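Local coordinates for protein 3-deoxy-d-manno-octulosonic-acid transferase (Acinetobacter baumannii, PDB 4BFC) that probably transfers Kdo from CMP-Kdo to lipid A precursors in lipopolysaccharide assembly, the chain here being its C-terminal CMP-Kdo-binding domain, at residues W37-R42 with Q105-S110; N41-T46 with R70-I75; E60-Y65 with Q187-W192. One frame throughout, in Å; residues are numbered along the deposited sequence. Where two conformers were deposited one is given.

Contact 1. Residues W37-R42 with Q105-S110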
# COMPACT_ATOMS: atom_id res chain seq x y z
N TRP A 37 27.54 -13.85 -14.33
CA TRP A 37 26.81 -13.20 -15.37
C TRP A 37 27.73 -12.30 -16.17
O TRP A 37 27.25 -11.62 -17.09
CB TRP A 37 25.59 -12.44 -14.79
CG TRP A 37 24.53 -13.26 -14.07
CD1 TRP A 37 24.44 -14.67 -13.85
CD2 TRP A 37 23.30 -12.72 -13.49
NE1 TRP A 37 23.30 -15.00 -13.14
CE2 TRP A 37 22.55 -13.86 -12.92
CE3 TRP A 37 22.76 -11.41 -13.38
CZ2 TRP A 37 21.34 -13.67 -12.26
CZ3 TRP A 37 21.54 -11.25 -12.73
CH2 TRP A 37 20.85 -12.35 -12.20
N TYR A 38 29.05 -12.35 -15.88
CA TYR A 38 30.07 -11.58 -16.61
C TYR A 38 29.68 -10.07 -16.69
O TYR A 38 29.72 -9.44 -17.75
CB TYR A 38 30.32 -12.26 -18.00
CG TYR A 38 30.74 -13.73 -17.86
CD1 TYR A 38 32.07 -14.07 -17.65
CD2 TYR A 38 29.81 -14.77 -17.97
CE1 TYR A 38 32.48 -15.38 -17.51
CE2 TYR A 38 30.21 -16.12 -17.83
CZ TYR A 38 31.55 -16.41 -17.60
OH TYR A 38 32.01 -17.71 -17.45
N LEU A 39 29.29 -9.49 -15.55
CA LEU A 39 28.85 -8.09 -15.55
C LEU A 39 30.00 -7.08 -15.59
O LEU A 39 29.73 -5.87 -15.68
CB LEU A 39 27.96 -7.76 -14.34
CG LEU A 39 26.73 -8.66 -14.31
CD1 LEU A 39 25.91 -8.12 -13.11
CD2 LEU A 39 25.89 -8.58 -15.58
N GLU A 40 31.25 -7.56 -15.54
CA GLU A 40 32.44 -6.68 -15.53
C GLU A 40 32.42 -5.75 -16.76
O GLU A 40 32.76 -4.57 -16.65
CB GLU A 40 33.74 -7.49 -15.40
CG GLU A 40 35.02 -6.64 -15.32
CD GLU A 40 35.06 -5.65 -14.13
OE1 GLU A 40 34.62 -6.00 -13.00
OE2 GLU A 40 35.57 -4.51 -14.33
N ASN A 41 31.94 -6.24 -17.90
CA ASN A 41 31.86 -5.38 -19.08
C ASN A 41 30.43 -5.02 -19.47
O ASN A 41 30.11 -4.83 -20.66
CB ASN A 41 32.61 -5.99 -20.27
CG ASN A 41 34.03 -6.41 -19.92
OD1 ASN A 41 34.88 -5.58 -19.62
ND2 ASN A 41 34.27 -7.71 -19.94
N ARG A 42 29.54 -4.92 -18.47
CA ARG A 42 28.24 -4.38 -18.71
C ARG A 42 28.16 -3.11 -17.84
O ARG A 42 28.92 -2.97 -16.82
CB ARG A 42 27.13 -5.34 -18.22
CG ARG A 42 27.11 -6.71 -18.90
CD ARG A 42 26.94 -6.55 -20.40
NE ARG A 42 25.65 -6.05 -20.90
CZ ARG A 42 24.56 -6.78 -21.11
NH1 ARG A 42 24.58 -8.10 -20.83
NH2 ARG A 42 23.51 -6.22 -21.68
N GLN A 105 15.95 -16.90 -14.67
CA GLN A 105 16.86 -16.41 -15.73
C GLN A 105 17.94 -15.50 -15.17
O GLN A 105 17.83 -14.91 -14.07
CB GLN A 105 16.14 -15.77 -16.87
CG GLN A 105 15.23 -16.77 -17.61
CD GLN A 105 14.35 -16.17 -18.68
OE1 GLN A 105 13.83 -15.09 -18.56
NE2 GLN A 105 14.17 -16.94 -19.78
N SER A 106 18.97 -15.34 -16.00
CA SER A 106 20.12 -14.50 -15.70
C SER A 106 20.22 -13.32 -16.73
O SER A 106 19.44 -13.19 -17.68
CB SER A 106 21.36 -15.39 -15.75
OG SER A 106 21.55 -15.94 -17.07
N ILE A 107 21.21 -12.45 -16.53
CA ILE A 107 21.49 -11.44 -17.56
C ILE A 107 22.41 -12.07 -18.63
O ILE A 107 23.51 -12.44 -18.28
CB ILE A 107 22.16 -10.23 -16.87
CG1 ILE A 107 21.09 -9.47 -16.03
CG2 ILE A 107 22.81 -9.29 -17.93
CD1 ILE A 107 21.60 -8.30 -15.14
N HIS A 108 21.89 -12.21 -19.85
CA HIS A 108 22.68 -12.80 -20.97
C HIS A 108 23.48 -11.65 -21.56
O HIS A 108 23.08 -10.49 -21.38
CB HIS A 108 21.79 -13.47 -22.07
CG HIS A 108 20.71 -14.43 -21.57
ND1 HIS A 108 19.76 -14.94 -22.40
CD2 HIS A 108 20.44 -14.95 -20.32
CE1 HIS A 108 18.92 -15.74 -21.69
NE2 HIS A 108 19.34 -15.75 -20.42
N ALA A 109 24.57 -11.90 -22.32
CA ALA A 109 25.01 -10.86 -23.26
C ALA A 109 23.83 -10.17 -24.01
O ALA A 109 23.91 -8.98 -24.25
CB ALA A 109 25.99 -11.44 -24.31
N SER A 110 22.78 -10.90 -24.44
CA SER A 110 21.69 -10.36 -25.22
C SER A 110 20.65 -9.55 -24.45
O SER A 110 19.77 -8.93 -25.04
CB SER A 110 20.89 -11.47 -25.94
OG SER A 110 20.72 -12.60 -25.09
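Arg42 NH1 donates to the backbone oxygen of His108 at 2.9 Å, with an N-H...O angle of 145°. This bond joins two connecting loops of the Rossmann-like domain: residues 37-42, which lead from helix 24-36 into strand 43-50, and residues 105-110, which lie between strands 98-100 and 113-115. The oxygen sits at the edge of the guanidinium, close to its plane, while the N-H meets the carbonyl somewhat tilted from the carbonyl's own plane. The arginine chain folds back at chi2 and chi3 (-59° and -69°), which brings NH1 to this loop while NE and NH2 turn to Lys71 O, Leu72 O and Thr111 O; all three nitrogens thus bond to main-chain oxygens.

The Trp37 indole packs on Ser106 and Ile107 of the facing loop. Trp37, the first residue to leave helical geometry, precedes Tyr38, whose positive phi makes it the C-prime residue of the Schellman motif ending helix 24-36. Ser106 CB lies over one indole face, 3.5 Å from the centroid of the five-membered ring, a CH-pi contact. Ile107 N lies over that same face farther along. The Ile107 side chain crosses Trp37 at about a right angle, with CG1 and CD1 beside the CE3 and CZ3 rim, CG1 3.7 Å from Trp37 CE3. Ile107 CG2 touches Leu39 CD2 at 3.9 Å and Arg42 NH1 at 3.6 Å.

Contact 2. Residues N41-T46 with R70-I75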
# COMPACT_ATOMS: atom_id res chain seq x y z
N ASN A 41 31.94 -6.24 -17.90
CA ASN A 41 31.86 -5.38 -19.08
C ASN A 41 30.43 -5.02 -19.47
O ASN A 41 30.11 -4.83 -20.66
CB ASN A 41 32.61 -5.99 -20.27
CG ASN A 41 34.03 -6.41 -19.92
OD1 ASN A 41 34.88 -5.58 -19.62
ND2 ASN A 41 34.27 -7.71 -19.94
N ARG A 42 29.54 -4.92 -18.47
CA ARG A 42 28.24 -4.38 -18.71
C ARG A 42 28.16 -3.11 -17.84
O ARG A 42 28.92 -2.97 -16.82
CB ARG A 42 27.13 -5.34 -18.22
CG ARG A 42 27.11 -6.71 -18.90
CD ARG A 42 26.94 -6.55 -20.40
NE ARG A 42 25.65 -6.05 -20.90
CZ ARG A 42 24.56 -6.78 -21.11
NH1 ARG A 42 24.58 -8.10 -20.83
NH2 ARG A 42 23.51 -6.22 -21.68
N GLN A 43 27.33 -2.19 -18.29
CA GLN A 43 26.96 -1.02 -17.46
C GLN A 43 25.51 -1.24 -17.00
O GLN A 43 24.58 -1.20 -17.80
CB GLN A 43 27.06 0.27 -18.22
CG GLN A 43 28.49 0.62 -18.53
CD GLN A 43 28.57 1.84 -19.43
OE1 GLN A 43 27.83 1.98 -20.42
NE2 GLN A 43 29.44 2.76 -19.06
N VAL A 44 25.39 -1.49 -15.68
CA VAL A 44 24.07 -1.86 -15.10
C VAL A 44 23.38 -0.61 -14.53
O VAL A 44 23.95 0.06 -13.62
CB VAL A 44 24.25 -2.86 -13.97
CG1 VAL A 44 22.87 -3.23 -13.38
CG2 VAL A 44 24.93 -4.11 -14.57
N VAL A 45 22.22 -0.30 -15.11
CA VAL A 45 21.39 0.84 -14.66
C VAL A 45 20.11 0.25 -14.07
O VAL A 45 19.50 -0.63 -14.73
CB VAL A 45 21.14 1.87 -15.81
CG1 VAL A 45 22.50 2.25 -16.44
CG2 VAL A 45 20.21 1.40 -16.93
N THR A 46 19.68 0.78 -12.93
CA THR A 46 18.53 0.12 -12.27
C THR A 46 17.37 1.09 -12.00
O THR A 46 17.62 2.23 -11.46
CB THR A 46 19.08 -0.51 -10.98
OG1 THR A 46 19.93 -1.59 -11.35
CG2 THR A 46 17.97 -1.08 -10.03
N ARG A 70 25.10 -2.39 -26.60
CA ARG A 70 24.80 -3.70 -25.99
C ARG A 70 25.45 -3.91 -24.63
O ARG A 70 25.17 -4.91 -23.91
CB ARG A 70 25.23 -4.87 -26.91
CG ARG A 70 24.39 -5.04 -28.17
CD ARG A 70 22.94 -4.64 -27.98
NE ARG A 70 22.18 -5.68 -27.28
CZ ARG A 70 21.35 -6.54 -27.87
NH1 ARG A 70 21.17 -6.47 -29.19
NH2 ARG A 70 20.71 -7.46 -27.15
N LYS A 71 26.35 -3.00 -24.26
CA LYS A 71 26.99 -3.08 -22.95
C LYS A 71 25.93 -2.73 -21.86
O LYS A 71 26.05 -3.17 -20.72
CB LYS A 71 28.15 -2.10 -22.77
CG LYS A 71 29.55 -2.63 -23.08
CD LYS A 71 30.60 -1.52 -22.90
CE LYS A 71 30.71 -0.97 -21.46
NZ LYS A 71 31.99 -1.34 -20.75
N LEU A 72 25.01 -1.86 -22.20
CA LEU A 72 24.08 -1.33 -21.14
C LEU A 72 23.09 -2.45 -20.84
O LEU A 72 22.69 -3.20 -21.74
CB LEU A 72 23.28 -0.13 -21.69
CG LEU A 72 23.99 1.21 -21.75
CD1 LEU A 72 23.13 2.17 -22.53
CD2 LEU A 72 24.15 1.75 -20.33
N VAL A 73 22.58 -2.50 -19.62
CA VAL A 73 21.42 -3.38 -19.34
C VAL A 73 20.72 -2.67 -18.22
O VAL A 73 21.38 -2.10 -17.33
CB VAL A 73 21.86 -4.76 -18.87
CG1 VAL A 73 22.90 -4.74 -17.71
CG2 VAL A 73 20.64 -5.63 -18.59
N CYS A 74 19.40 -2.69 -18.31
CA CYS A 74 18.55 -2.05 -17.24
C CYS A 74 17.88 -3.12 -16.40
O CYS A 74 17.11 -3.89 -16.91
CB CYS A 74 17.54 -1.17 -17.88
SG CYS A 74 16.49 -0.35 -16.70
N ILE A 75 18.13 -3.06 -15.10
CA ILE A 75 17.38 -3.89 -14.13
C ILE A 75 16.10 -3.12 -13.74
O ILE A 75 16.21 -1.92 -13.36
CB ILE A 75 18.25 -4.22 -12.90
CG1 ILE A 75 19.50 -5.05 -13.31
CG2 ILE A 75 17.35 -4.96 -11.83
CD1 ILE A 75 20.41 -5.47 -12.16
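The Arg42 guanidinium lies with one face against Val73, whose CB is 3.6 Å from Arg42 NH2, and with its edge toward the oxygens of Lys71 and Leu72. Arg42 NE donates to Lys71 O at 2.9 Å, and Arg42 NH2 donates to Leu72 O at 3.1 Å; in each case the donor stands above the carbonyl plane. Arg42 NH2 also bonds to Thr111 O, outside the two strands. Lys71 O takes a second bond, from Gln43 N on the opposite face of its plane, so two N-H groups of one loop-strand junction grip a single oxygen.

From here strands 43-50 and 72-78 run parallel, the two strands of a beta-alpha-beta unit in the central sheet. Val73 N bonds to Gln43 O, Val45 N to Val73 O at a nearly straight 174°, and Ile75 N to Val45 O at 2.8 Å.

On one face of the sheet Val44 and Val73 stand side by side, and Val44 CG1, anti to its own nitrogen (chi1 180°), meets Ile75 CD1 at 3.5 Å; Thr46 OG1 rests on Ile75 CB while bonding to Ser129 OG. On the other face Val45 CG2 packs on Cys74 CB at 3.8 Å, and Leu72 CD2 nears Gln43 OE1. Mainly apolar branches thus pack on both faces, while the negative ends of several carbonyl dipoles probably help to stabilise the arginine's positive charge where regular strand pairing begins.

Contact 3. Residues E60-Y65 with Q187-W192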
# COMPACT_ATOMS: atom_id res chain seq x y z
N GLU A 60 11.30 3.77 -22.44
CA GLU A 60 11.13 4.41 -23.80
C GLU A 60 12.31 5.33 -24.11
O GLU A 60 12.85 5.29 -25.25
CB GLU A 60 9.89 5.28 -23.84
CG GLU A 60 8.59 4.64 -24.22
CD GLU A 60 7.42 5.63 -24.15
OE1 GLU A 60 7.58 6.77 -23.63
OE2 GLU A 60 6.33 5.24 -24.59
N ALA A 61 12.70 6.13 -23.11
CA ALA A 61 13.81 7.11 -23.20
C ALA A 61 15.14 6.36 -23.37
O ALA A 61 16.05 6.80 -24.13
CB ALA A 61 13.83 8.08 -22.03
N LEU A 62 15.24 5.20 -22.71
CA LEU A 62 16.49 4.46 -22.70
C LEU A 62 16.65 3.50 -23.91
O LEU A 62 17.78 3.17 -24.24
CB LEU A 62 16.56 3.62 -21.39
CG LEU A 62 17.91 3.00 -20.98
CD1 LEU A 62 18.98 4.00 -20.59
CD2 LEU A 62 17.63 2.10 -19.79
N ALA A 63 15.56 3.07 -24.53
CA ALA A 63 15.58 2.00 -25.54
C ALA A 63 16.57 2.31 -26.71
O ALA A 63 17.28 1.42 -27.07
CB ALA A 63 14.21 1.68 -26.06
N PRO A 64 16.64 3.56 -27.20
CA PRO A 64 17.64 3.81 -28.29
C PRO A 64 19.05 3.45 -27.84
O PRO A 64 19.83 2.90 -28.64
CB PRO A 64 17.59 5.32 -28.50
CG PRO A 64 16.33 5.78 -27.89
CD PRO A 64 15.96 4.80 -26.80
N TYR A 65 19.40 3.76 -26.60
CA TYR A 65 20.71 3.40 -26.10
C TYR A 65 20.91 1.91 -25.86
O TYR A 65 22.03 1.40 -26.07
CB TYR A 65 21.04 4.18 -24.82
CG TYR A 65 20.95 5.69 -25.02
CD1 TYR A 65 22.06 6.39 -25.55
CD2 TYR A 65 19.77 6.41 -24.75
CE1 TYR A 65 21.99 7.76 -25.74
CE2 TYR A 65 19.69 7.79 -24.96
CZ TYR A 65 20.84 8.44 -25.45
OH TYR A 65 20.85 9.83 -25.65
N GLN A 187 15.44 13.22 -18.54
CA GLN A 187 16.48 13.68 -17.67
C GLN A 187 17.08 12.57 -16.82
O GLN A 187 18.25 12.63 -16.53
CB GLN A 187 16.08 14.91 -16.87
CG GLN A 187 17.29 15.49 -16.13
CD GLN A 187 16.99 16.80 -15.46
OE1 GLN A 187 15.82 17.11 -15.17
NE2 GLN A 187 18.04 17.57 -15.20
N VAL A 188 16.29 11.57 -16.38
CA VAL A 188 16.92 10.43 -15.71
C VAL A 188 17.96 9.75 -16.61
O VAL A 188 19.05 9.43 -16.16
CB VAL A 188 15.88 9.32 -15.37
CG1 VAL A 188 16.58 8.07 -14.86
CG2 VAL A 188 14.86 9.84 -14.35
N VAL A 189 17.58 9.52 -17.86
CA VAL A 189 18.51 8.88 -18.81
C VAL A 189 19.71 9.80 -19.08
O VAL A 189 20.83 9.30 -19.05
CB VAL A 189 17.81 8.51 -20.11
CG1 VAL A 189 18.82 7.98 -21.14
CG2 VAL A 189 16.77 7.40 -19.87
N ASP A 190 19.54 11.12 -19.24
CA ASP A 190 20.70 12.09 -19.43
C ASP A 190 21.66 11.98 -18.30
O ASP A 190 22.89 11.93 -18.45
CB ASP A 190 20.28 13.59 -19.37
CG ASP A 190 21.46 14.54 -19.62
OD1 ASP A 190 21.80 14.67 -20.82
OD2 ASP A 190 22.07 15.14 -18.67
N ILE A 191 21.08 12.04 -17.12
CA ILE A 191 21.88 12.04 -15.94
C ILE A 191 22.66 10.70 -15.85
O ILE A 191 23.88 10.70 -15.50
CB ILE A 191 21.04 12.30 -14.64
CG1 ILE A 191 20.49 13.76 -14.58
CG2 ILE A 191 21.82 11.97 -13.41
CD1 ILE A 191 19.33 13.95 -13.61
N TRP A 192 21.99 9.58 -16.10
CA TRP A 192 22.65 8.29 -16.03
C TRP A 192 23.81 8.25 -17.04
O TRP A 192 24.89 7.85 -16.68
CB TRP A 192 21.69 7.18 -16.41
CG TRP A 192 20.84 6.72 -15.26
CD1 TRP A 192 20.88 7.05 -13.91
CD2 TRP A 192 19.81 5.72 -15.40
NE1 TRP A 192 19.89 6.32 -13.20
CE2 TRP A 192 19.21 5.52 -14.08
CE3 TRP A 192 19.33 4.98 -16.49
CZ2 TRP A 192 18.25 4.56 -13.88
CZ3 TRP A 192 18.30 4.06 -16.27
CH2 TRP A 192 17.78 3.86 -15.00
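This is apolar helix-to-helix packing between helix 54-68 and helix 185-197, which lie against the same face of the parallel sheet. Their short segments are 9.4 Å apart at the axes, and their N-to-C directions differ by 40°. Val189 is the centre of the contact and divides its two methyls between different neighbours. CG2 reaches Ala61 CB at 3.7 Å and the backbone N of Leu62 at 3.9 Å. CG1, anti to the backbone N at chi1 174°, meets Leu62 CD1 at 4.0 Å and Tyr65 CE2 at 3.9 Å, so the valine lies against three residues spanning about one turn of the facing helix.

Leu62 CG stands anti to the backbone N (chi1 -166°), which carries its methyls toward Val189 and Trp192. Leu62 CD2 touches the edge of the Trp192 indole, 4.1 Å from CZ3, and the two side chains cross at about a right angle. Val188 CG1 lies over the centre of one indole face, and Trp192 NE1 hydrogen-bonds to Cys132 O. Beneath the helices, Leu62 rests on Val45 of strand 43-50, and Trp192 spans that strand and strand 131-134 through Val45, Ile47, Val131 and Phe133.

The segments come along the chain as 37-42 and 41-46 (overlapping at Asn41 and Arg42), 60-65, 70-75, 105-110 and 187-192. Contacts 1 and 2 are neighbours, centres 8 Å apart, and Arg42 serves both. The centre of contact 3 is about 12 Å from that of contact 2 and about 20 Å from that of contact 1, which it does not touch. Helix 54-68 connects the two strands of contact 2 and supplies one side of contact 3. Trp192 packs on Val45, and Leu62 on Val45 and Cys74, so contacts 2 and 3 touch. Contact 2 therefore stands between the loops of contact 1 and the helix pair of contact 3, tying early and late parts of the Rossmann-like domain to one central sheet.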